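Local structure of protein argonaute 5 (Arabidopsis thaliana, 4G0O) at residues Cys16-Ser20 and Thr21-Arg25; Glu63-Leu66 and Leu67-Lys71; Lys94-Glu98 and Thr99-Ile103; Glu122-Ala125 and Leu126-Val130. The protein probably helps sort small RNAs in gene regulation, its MID domain recognising their 5' nucleotide. All blocks are in the same frame, centred on the assembly; numbering follows the deposited sequence.

Contact 1. Residues Cys16-Ser20 and Thr21-Arg25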
# COMPACT_ATOMS: atom_id res chain seq x y z
N CYS A 16 1.34 3.36 5.78
CA CYS A 16 1.04 1.94 5.81
C CYS A 16 0.20 1.59 7.02
O CYS A 16 0.47 2.09 8.13
CB CYS A 16 2.34 1.16 5.86
SG CYS A 16 2.13 -0.61 6.03
N VAL A 17 -0.80 0.74 6.82
CA VAL A 17 -1.58 0.20 7.92
C VAL A 17 -1.55 -1.30 7.87
O VAL A 17 -1.66 -1.90 6.80
CB VAL A 17 -3.06 0.61 7.83
CG1 VAL A 17 -3.77 0.37 9.15
CG2 VAL A 17 -3.15 2.03 7.48
N SER A 18 -1.43 -1.90 9.05
CA SER A 18 -1.45 -3.34 9.15
C SER A 18 -2.56 -3.84 10.06
O SER A 18 -2.65 -3.45 11.22
CB SER A 18 -0.11 -3.86 9.65
OG SER A 18 -0.22 -5.23 9.98
N PHE A 19 -3.41 -4.70 9.52
CA PHE A 19 -4.41 -5.39 10.31
C PHE A 19 -3.99 -6.83 10.59
O PHE A 19 -4.80 -7.66 11.00
CB PHE A 19 -5.77 -5.34 9.62
CG PHE A 19 -6.23 -3.95 9.29
CD1 PHE A 19 -6.25 -3.49 7.97
CD2 PHE A 19 -6.62 -3.08 10.29
CE1 PHE A 19 -6.67 -2.21 7.67
CE2 PHE A 19 -7.04 -1.79 10.00
CZ PHE A 19 -7.07 -1.36 8.69
N SER A 20 -2.73 -7.15 10.34
CA SER A 20 -2.25 -8.50 10.58
C SER A 20 -1.66 -8.62 11.97
O SER A 20 -0.93 -7.75 12.43
CB SER A 20 -1.18 -8.90 9.57
OG SER A 20 -0.58 -10.12 9.97
N THR A 21 -1.98 -9.72 12.63
CA THR A 21 -1.48 -9.98 13.97
C THR A 21 -0.25 -10.89 13.93
O THR A 21 0.63 -10.87 14.81
CB THR A 21 -2.58 -10.65 14.79
OG1 THR A 21 -3.69 -9.75 14.93
CG2 THR A 21 -2.05 -11.03 16.15
N ARG A 22 -0.18 -11.68 12.87
CA ARG A 22 0.77 -12.77 12.80
C ARG A 22 2.20 -12.31 12.54
O ARG A 22 3.15 -12.90 13.06
CB ARG A 22 0.34 -13.73 11.70
CG ARG A 22 0.35 -15.16 12.15
CD ARG A 22 -0.93 -15.52 12.89
NE ARG A 22 -1.90 -16.12 11.98
CZ ARG A 22 -1.80 -17.36 11.50
NH1 ARG A 22 -0.78 -18.14 11.85
NH2 ARG A 22 -2.73 -17.83 10.68
N ILE A 23 2.35 -11.26 11.74
CA ILE A 23 3.67 -10.92 11.21
C ILE A 23 4.59 -10.26 12.20
O ILE A 23 4.15 -9.62 13.15
CB ILE A 23 3.57 -10.06 9.94
CG1 ILE A 23 2.82 -8.76 10.24
CG2 ILE A 23 2.86 -10.83 8.85
CD1 ILE A 23 2.51 -7.94 8.99
N ASP A 24 5.89 -10.41 11.96
CA ASP A 24 6.87 -9.73 12.77
C ASP A 24 6.60 -8.23 12.69
O ASP A 24 6.19 -7.72 11.64
CB ASP A 24 8.28 -10.02 12.28
CG ASP A 24 9.32 -9.31 13.12
OD1 ASP A 24 9.67 -8.16 12.80
OD2 ASP A 24 9.77 -9.90 14.14
N ARG A 25 6.82 -7.54 13.80
CA ARG A 25 6.54 -6.11 13.87
C ARG A 25 7.44 -5.27 12.97
O ARG A 25 7.19 -4.07 12.80
CB ARG A 25 6.64 -5.61 15.32
CG ARG A 25 5.34 -5.74 16.14
CD ARG A 25 4.25 -4.74 15.70
NE ARG A 25 2.91 -5.36 15.68
CZ ARG A 25 2.03 -5.30 16.67
NH1 ARG A 25 2.32 -4.66 17.80
NH2 ARG A 25 0.84 -5.90 16.54

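Contact 2. Residues Glu63-Leu66 and Leu67-Lys71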
# COMPACT_ATOMS: atom_id res chain seq x y z
N GLU A 63 -12.74 0.10 10.71
CA GLU A 63 -13.49 1.33 10.49
C GLU A 63 -12.79 2.51 11.18
O GLU A 63 -12.54 3.54 10.55
CB GLU A 63 -14.94 1.18 10.97
CG GLU A 63 -15.76 0.09 10.24
CD GLU A 63 -15.59 -1.32 10.82
OE1 GLU A 63 -16.49 -2.16 10.62
OE2 GLU A 63 -14.56 -1.61 11.47
N GLU A 64 -12.43 2.33 12.46
CA GLU A 64 -11.73 3.34 13.27
C GLU A 64 -10.38 3.80 12.69
O GLU A 64 -10.13 5.00 12.59
CB GLU A 64 -11.49 2.81 14.70
CG GLU A 64 -10.83 3.81 15.66
CD GLU A 64 -9.49 3.35 16.26
OE1 GLU A 64 -8.59 2.93 15.48
OE2 GLU A 64 -9.33 3.42 17.51
N ALA A 65 -9.52 2.84 12.35
CA ALA A 65 -8.17 3.13 11.85
C ALA A 65 -8.21 3.88 10.53
O ALA A 65 -7.52 4.87 10.35
CB ALA A 65 -7.38 1.84 11.68
N LEU A 66 -9.03 3.40 9.61
CA LEU A 66 -9.10 4.00 8.29
C LEU A 66 -9.56 5.45 8.41
O LEU A 66 -8.97 6.35 7.82
CB LEU A 66 -10.05 3.18 7.41
CG LEU A 66 -9.51 2.19 6.37
CD1 LEU A 66 -7.97 1.97 6.43
CD2 LEU A 66 -10.26 0.87 6.45
N LEU A 67 -10.60 5.68 9.20
CA LEU A 67 -11.12 7.04 9.34
C LEU A 67 -10.13 7.93 10.09
O LEU A 67 -10.02 9.12 9.82
CB LEU A 67 -12.50 7.07 10.01
CG LEU A 67 -13.08 8.49 10.15
CD1 LEU A 67 -13.53 9.03 8.80
CD2 LEU A 67 -14.22 8.54 11.17
N ASP A 68 -9.37 7.34 11.01
CA ASP A 68 -8.35 8.11 11.73
C ASP A 68 -7.26 8.55 10.76
O ASP A 68 -6.86 9.72 10.74
CB ASP A 68 -7.75 7.26 12.85
CG ASP A 68 -6.65 7.98 13.60
OD1 ASP A 68 -5.59 7.36 13.84
OD2 ASP A 68 -6.84 9.16 13.98
N ILE A 69 -6.78 7.61 9.96
CA ILE A 69 -5.69 7.89 9.02
C ILE A 69 -6.11 8.96 8.03
O ILE A 69 -5.35 9.87 7.71
CB ILE A 69 -5.30 6.62 8.29
CG1 ILE A 69 -4.41 5.79 9.20
CG2 ILE A 69 -4.58 6.94 6.98
CD1 ILE A 69 -4.74 4.37 9.18
N HIS A 70 -7.36 8.85 7.60
CA HIS A 70 -7.93 9.78 6.64
C HIS A 70 -8.04 11.19 7.18
O HIS A 70 -7.84 12.14 6.43
CB HIS A 70 -9.30 9.30 6.20
CG HIS A 70 -10.02 10.28 5.33
ND1 HIS A 70 -9.49 10.75 4.15
CD2 HIS A 70 -11.22 10.89 5.47
CE1 HIS A 70 -10.34 11.59 3.59
NE2 HIS A 70 -11.40 11.70 4.38
N LYS A 71 -8.38 11.34 8.47
CA LYS A 71 -8.55 12.69 9.03
C LYS A 71 -7.23 13.34 9.39
O LYS A 71 -7.09 14.56 9.35
CB LYS A 71 -9.49 12.70 10.25
CG LYS A 71 -10.91 12.29 9.90
CD LYS A 71 -11.90 12.55 11.03
CE LYS A 71 -13.31 12.27 10.55
NZ LYS A 71 -14.35 12.71 11.51

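Contact 3. Residues Lys94-Glu98 and Thr99-Ile103. With SO4 (sulfate ion), chain C.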
# COMPACT_ATOMS: atom_id res chain seq x y z
N LYS A 94 -11.95 -2.00 0.93
CA LYS A 94 -11.93 -1.27 -0.33
C LYS A 94 -13.08 -0.30 -0.37
O LYS A 94 -12.92 0.85 -0.80
CB LYS A 94 -12.05 -2.22 -1.51
CG LYS A 94 -10.83 -3.09 -1.71
CD LYS A 94 -9.89 -2.51 -2.75
CE LYS A 94 -8.68 -1.81 -2.13
NZ LYS A 94 -7.87 -1.08 -3.16
N ARG A 95 -14.25 -0.78 0.06
CA ARG A 95 -15.44 0.05 0.15
C ARG A 95 -15.16 1.30 0.98
O ARG A 95 -15.44 2.42 0.56
CB ARG A 95 -16.61 -0.76 0.75
CG ARG A 95 -17.79 0.11 1.21
CD ARG A 95 -18.94 -0.67 1.82
NE ARG A 95 -18.59 -1.34 3.08
CZ ARG A 95 -18.52 -0.73 4.26
NH1 ARG A 95 -18.19 -1.42 5.35
NH2 ARG A 95 -18.77 0.57 4.36
N ILE A 96 -14.55 1.12 2.15
CA ILE A 96 -14.29 2.24 3.04
C ILE A 96 -13.31 3.22 2.40
O ILE A 96 -13.52 4.43 2.41
CB ILE A 96 -13.75 1.76 4.39
CG1 ILE A 96 -14.85 1.06 5.18
CG2 ILE A 96 -13.15 2.93 5.18
CD1 ILE A 96 -14.33 0.28 6.38
N CYS A 97 -12.25 2.67 1.84
CA CYS A 97 -11.23 3.51 1.22
C CYS A 97 -11.74 4.18 -0.05
O CYS A 97 -11.70 5.41 -0.19
CB CYS A 97 -9.98 2.69 0.90
SG CYS A 97 -9.11 2.11 2.38
N GLU A 98 -12.20 3.36 -0.99
CA GLU A 98 -12.47 3.85 -2.33
C GLU A 98 -13.76 4.67 -2.37
O GLU A 98 -13.77 5.80 -2.86
CB GLU A 98 -12.52 2.69 -3.33
CG GLU A 98 -11.20 1.93 -3.41
CD GLU A 98 -11.24 0.73 -4.35
OE1 GLU A 98 -12.28 0.03 -4.41
OE2 GLU A 98 -10.22 0.49 -5.04
N THR A 99 -14.83 4.11 -1.83
CA THR A 99 -16.12 4.76 -1.87
C THR A 99 -16.32 5.75 -0.71
O THR A 99 -16.72 6.89 -0.93
CB THR A 99 -17.28 3.73 -1.89
OG1 THR A 99 -17.29 3.01 -0.65
CG2 THR A 99 -17.11 2.75 -3.02
N GLU A 100 -16.05 5.32 0.52
CA GLU A 100 -16.46 6.13 1.65
C GLU A 100 -15.54 7.28 2.06
O GLU A 100 -16.01 8.39 2.32
CB GLU A 100 -16.90 5.25 2.83
CG GLU A 100 -18.41 4.92 2.76
CD GLU A 100 -18.70 3.46 2.99
OE1 GLU A 100 -18.01 2.86 3.84
OE2 GLU A 100 -19.62 2.91 2.34
N LEU A 101 -14.23 7.05 2.10
CA LEU A 101 -13.34 8.11 2.58
C LEU A 101 -12.60 8.83 1.45
O LEU A 101 -12.13 9.97 1.61
CB LEU A 101 -12.35 7.54 3.59
CG LEU A 101 -13.06 6.82 4.74
CD1 LEU A 101 -12.07 6.34 5.78
CD2 LEU A 101 -14.14 7.73 5.35
N GLY A 102 -12.52 8.16 0.31
CA GLY A 102 -11.79 8.69 -0.84
C GLY A 102 -10.30 8.58 -0.62
O GLY A 102 -9.58 9.58 -0.55
N ILE A 103 -9.83 7.35 -0.48
CA ILE A 103 -8.40 7.12 -0.35
C ILE A 103 -7.93 6.01 -1.27
O ILE A 103 -8.49 4.89 -1.30
CB ILE A 103 -8.00 6.87 1.11
CG1 ILE A 103 -6.62 6.23 1.19
CG2 ILE A 103 -8.97 5.98 1.82
CD1 ILE A 103 -6.19 6.12 2.61
S SO4 C . -5.70 -4.48 -5.53
O1 SO4 C . -5.16 -5.80 -5.17
O2 SO4 C . -6.25 -3.85 -4.30
O3 SO4 C . -4.64 -3.67 -6.14
O4 SO4 C . -6.75 -4.63 -6.54

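Contact 4. Residues Glu122-Ala125 and Leu126-Val130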
# COMPACT_ATOMS: atom_id res chain seq x y z
N GLU A 122 7.21 -6.45 -7.83
CA GLU A 122 7.17 -5.91 -9.18
C GLU A 122 5.71 -5.70 -9.60
O GLU A 122 5.33 -4.60 -10.00
CB GLU A 122 7.90 -6.82 -10.16
CG GLU A 122 7.93 -6.29 -11.59
CD GLU A 122 8.99 -6.95 -12.47
OE1 GLU A 122 9.91 -7.61 -11.93
OE2 GLU A 122 8.87 -6.81 -13.71
N ASN A 123 4.91 -6.75 -9.47
CA ASN A 123 3.46 -6.69 -9.74
C ASN A 123 2.72 -5.60 -8.97
O ASN A 123 1.96 -4.82 -9.55
CB ASN A 123 2.81 -8.04 -9.44
CG ASN A 123 3.15 -9.09 -10.47
OD1 ASN A 123 2.63 -9.06 -11.58
ND2 ASN A 123 4.02 -10.02 -10.10
N VAL A 124 2.92 -5.56 -7.66
CA VAL A 124 2.32 -4.52 -6.82
C VAL A 124 2.76 -3.13 -7.24
O VAL A 124 1.94 -2.21 -7.33
CB VAL A 124 2.66 -4.77 -5.33
CG1 VAL A 124 2.23 -3.58 -4.46
CG2 VAL A 124 2.02 -6.06 -4.88
N ALA A 125 4.05 -2.96 -7.50
CA ALA A 125 4.58 -1.66 -7.92
C ALA A 125 3.86 -1.11 -9.16
O ALA A 125 3.52 0.07 -9.22
CB ALA A 125 6.09 -1.74 -8.17
N LEU A 126 3.61 -1.96 -10.14
CA LEU A 126 2.94 -1.52 -11.37
C LEU A 126 1.47 -1.20 -11.08
O LEU A 126 0.92 -0.25 -11.64
CB LEU A 126 3.03 -2.59 -12.44
CG LEU A 126 4.42 -2.82 -13.06
CD1 LEU A 126 4.48 -4.20 -13.71
CD2 LEU A 126 4.73 -1.72 -14.07
N LYS A 127 0.85 -2.00 -10.20
CA LYS A 127 -0.51 -1.73 -9.74
C LYS A 127 -0.57 -0.38 -9.05
O LYS A 127 -1.46 0.40 -9.29
CB LYS A 127 -1.00 -2.83 -8.80
CG LYS A 127 -1.09 -4.23 -9.43
CD LYS A 127 -1.29 -5.28 -8.34
CE LYS A 127 -1.51 -6.67 -8.90
NZ LYS A 127 -1.68 -7.68 -7.80
N ILE A 128 0.41 -0.12 -8.18
CA ILE A 128 0.49 1.17 -7.50
C ILE A 128 0.70 2.35 -8.45
O ILE A 128 0.13 3.41 -8.24
CB ILE A 128 1.58 1.16 -6.39
CG1 ILE A 128 1.08 0.42 -5.15
CG2 ILE A 128 2.00 2.56 -6.00
CD1 ILE A 128 2.19 0.05 -4.20
N ASN A 129 1.49 2.17 -9.51
CA ASN A 129 1.73 3.25 -10.48
C ASN A 129 0.46 3.72 -11.18
O ASN A 129 0.23 4.92 -11.29
CB ASN A 129 2.77 2.85 -11.54
CG ASN A 129 3.15 4.01 -12.45
OD1 ASN A 129 3.40 5.11 -11.99
ND2 ASN A 129 3.18 3.76 -13.76
N VAL A 130 -0.36 2.80 -11.64
CA VAL A 130 -1.63 3.19 -12.25
C VAL A 130 -2.63 3.82 -11.25
O VAL A 130 -3.27 4.82 -11.58
CB VAL A 130 -2.27 2.04 -12.99
CG1 VAL A 130 -1.87 0.76 -12.36
CG2 VAL A 130 -3.80 2.18 -13.02

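Contact 1. Residues Cys16-Ser20 and Thr21-Arg25
Between Ser20 and Ile23 the chain turns back on itself just beyond strand 7-18: the strand ends at Ser18, the psi of Phe19 falls to 14°, and the residues that follow curl far enough for Ser20 OG to face the backbone N atoms ahead of it. Arg22 N donates to Ser20 OG across 3.3 Å, a weak bond because the N-H points well off the oxygen, at 133°. The same hydroxyl has a further partner in Asp85, whose carboxylate also takes the backbone N of Thr21, so that one acidic side chain holds both residues at the start of the turn. Two residues earlier Ser18 OG is used in a comparable way, accepting from Ser20 N at 3.2 Å.

Ile23 packs against the turn with its longer branch. Its CG1 lies between its own N and carbonyl carbon (chi1 59°) and continues back along the loop. Ser20 OG is 3.7 Å from Ile23 CG1, while CD1 ends 3.9 Å from Ser20 CB. That terminal methyl also approaches Ser18 OG, at 4.0 Å; Ile23 thus lays its side chain along both serines. Phe19 points the other way, onto Ala65 and Leu66 of helix 62-72.

The Ser18-Ser20 bond defines an ST turn, placed where a parallel strand gives way to the loop before helix 27-42. Asp85 belongs to the loop between strand 78-82 and helix 90-101, probably the nucleotide specificity loop of the Argonaute MID domain.

Contact 2. Residues Glu63-Leu66 and Leu67-Lys71
Ile69 N and Asp68 N each reach a carbonyl one helical turn back at 2.9 Å, the former to Ala65 O and the latter to Glu64 O. The first is the straighter, with an N-H...O angle of 165° against 146° for the second. His70 N to Leu66 O and Leu67 N to Glu63 O complete four successive i to i+4 bonds, which is direct evidence for unbroken alpha-helix.

On the outer flank Glu64 and Asp68, one turn apart, keep their charges separate: Glu64 OE1 and Asp68 OD1 are 5.6 Å apart. Asp68 turns instead to Arg72, a salt bridge one turn further on that probably eases the local excess of negative charge.

Packing on the inner flank depends on Ile69. Its second torsion, 137° and so away from a staggered value, turns CD1 onto the carbonyl of the preceding turn, with Ile69 CD1 3.1 Å from Ala65 O. The methyl of Ala65 is a looser neighbour, its CB 4.4 Å from Ile69 CD1. Beside them His70 CB rests 3.4 Å from Leu66 O, an ordinary approach for a helix, while the imidazole leads away from Leu66, toward Leu101.

Ile69 also meets Val17 of strand 7-18 and Ile52 in a loop. Leu66, Leu67 and His70 lean on helix 90-101, so that helix 62-72 lies beside that helix, both resting on the parallel sheet.

Contact 3. Residues Lys94-Glu98 and Thr99-Ile103
The last turns of helix 90-101, in which Ile96 packs on Leu101 and Arg95 pairs with Glu100, belong to the beta-alpha-beta unit formed with strands 78-82 and 105-108. This end of the helix is widened to a pi-type turn: Leu101 N bonds not four but five residues back, to Ile96 O at 2.7 Å, lying close to the line of that carbonyl (C=O...N 171°). The matching i to i+5 spacing brings side chains together. Ile96 CG2 and Leu101 CD1 touch at 3.6 Å, the two chains side by side and pointing the same way.

Gly102, with positive phi, takes the chain out of the helix, and Ile103 N then returns to Cys97 O at 2.7 Å, approaching from above the carbonyl plane. The same reversal lays Ile103 CG2 against Cys97 CB, 3.6 Å away.

On the exposed flank the Arg95 chain is extended until chi3 (65°) bends it round to Glu100. The salt bridge is short, with Arg95 NH2 2.5 Å from Glu100 OE1, and the carboxylate meets the edge of the guanidinium with the two planes 45° apart.

Lys94 serves a different site. NZ donates to Ser105 OG at the start of the next strand and forms a weak salt bridge with Glu98. A sulfate, also held by Lys131, probably marks the pocket that in Argonaute MID domains receives the guide's 5' phosphate; Lys94 NZ bonds weakly to its O2 atom at 3.4 Å.

Contact 4. Residues Glu122-Ala125 and Leu126-Val130
Ile128 N bonds to Val124 O, and three further backbone pairs, Leu126 with Glu122, Lys127 with Asn123 and Asn129 with Ala125, repeat the i to i+4 pattern of a regular alpha-helix. The Val124-Ile128 link is the shortest of them at 2.7 Å, with a fairly straight N-H...O of 162°.

Apolar contact follows the same pair. Val124 CG1 is anti to its backbone N (chi1 171°), while Ile128 carries CG1 anti to its carbonyl carbon, and the Val124 methyl meets Ile128 CD1 at 3.6 Å with the two chains at a slant. Between them in sequence, Leu126 CG lies 3.7 Å from Glu122 O, one turn back.

Lys127 makes its contacts through its alkyl chain. Its CG presses near Asn123 O, at 3.1 Å, and beyond it the chain runs fully extended past the bound sulfate, with CD about 4 Å from the ion and NZ not bonded to it.

Polar grip comes from Asn129. Its OD1 accepts from Ala9 N, and its ND2 donates to Asn7 O and Asn136 OD1, three bonds that satisfy a buried amide and tie the helix to strands 7-18 and 135-138. Val124 and Ala125 face helix 27-42. With Lys127 and Lys131 both near the sulfate, helix 118-131 contributes basic residues to what is probably the 5'-phosphate pocket characteristic of the Argonaute MID domain.

Overall arrangement
The four contacts follow in series along the chain, each a local stretch of a Rossmann-like alpha/beta fold built on a parallel sheet. Contacts 1, 2 and 3 form a connected row: strand 7-18 and its exit loop lean on helix 62-72, which leans on helix 90-101. Centres of contacts 2 and 3 lie about 11 Å apart, those of 1 and 2 about 16 Å, while contacts 1 and 3 do not touch. Contact 4 stands apart, its centre about 24 Å from contact 2 and across the chain's centre. Contacts 3 and 4 are separate too, yet their helices bring lysines to one sulfate, consistent with a shared phosphate pocket.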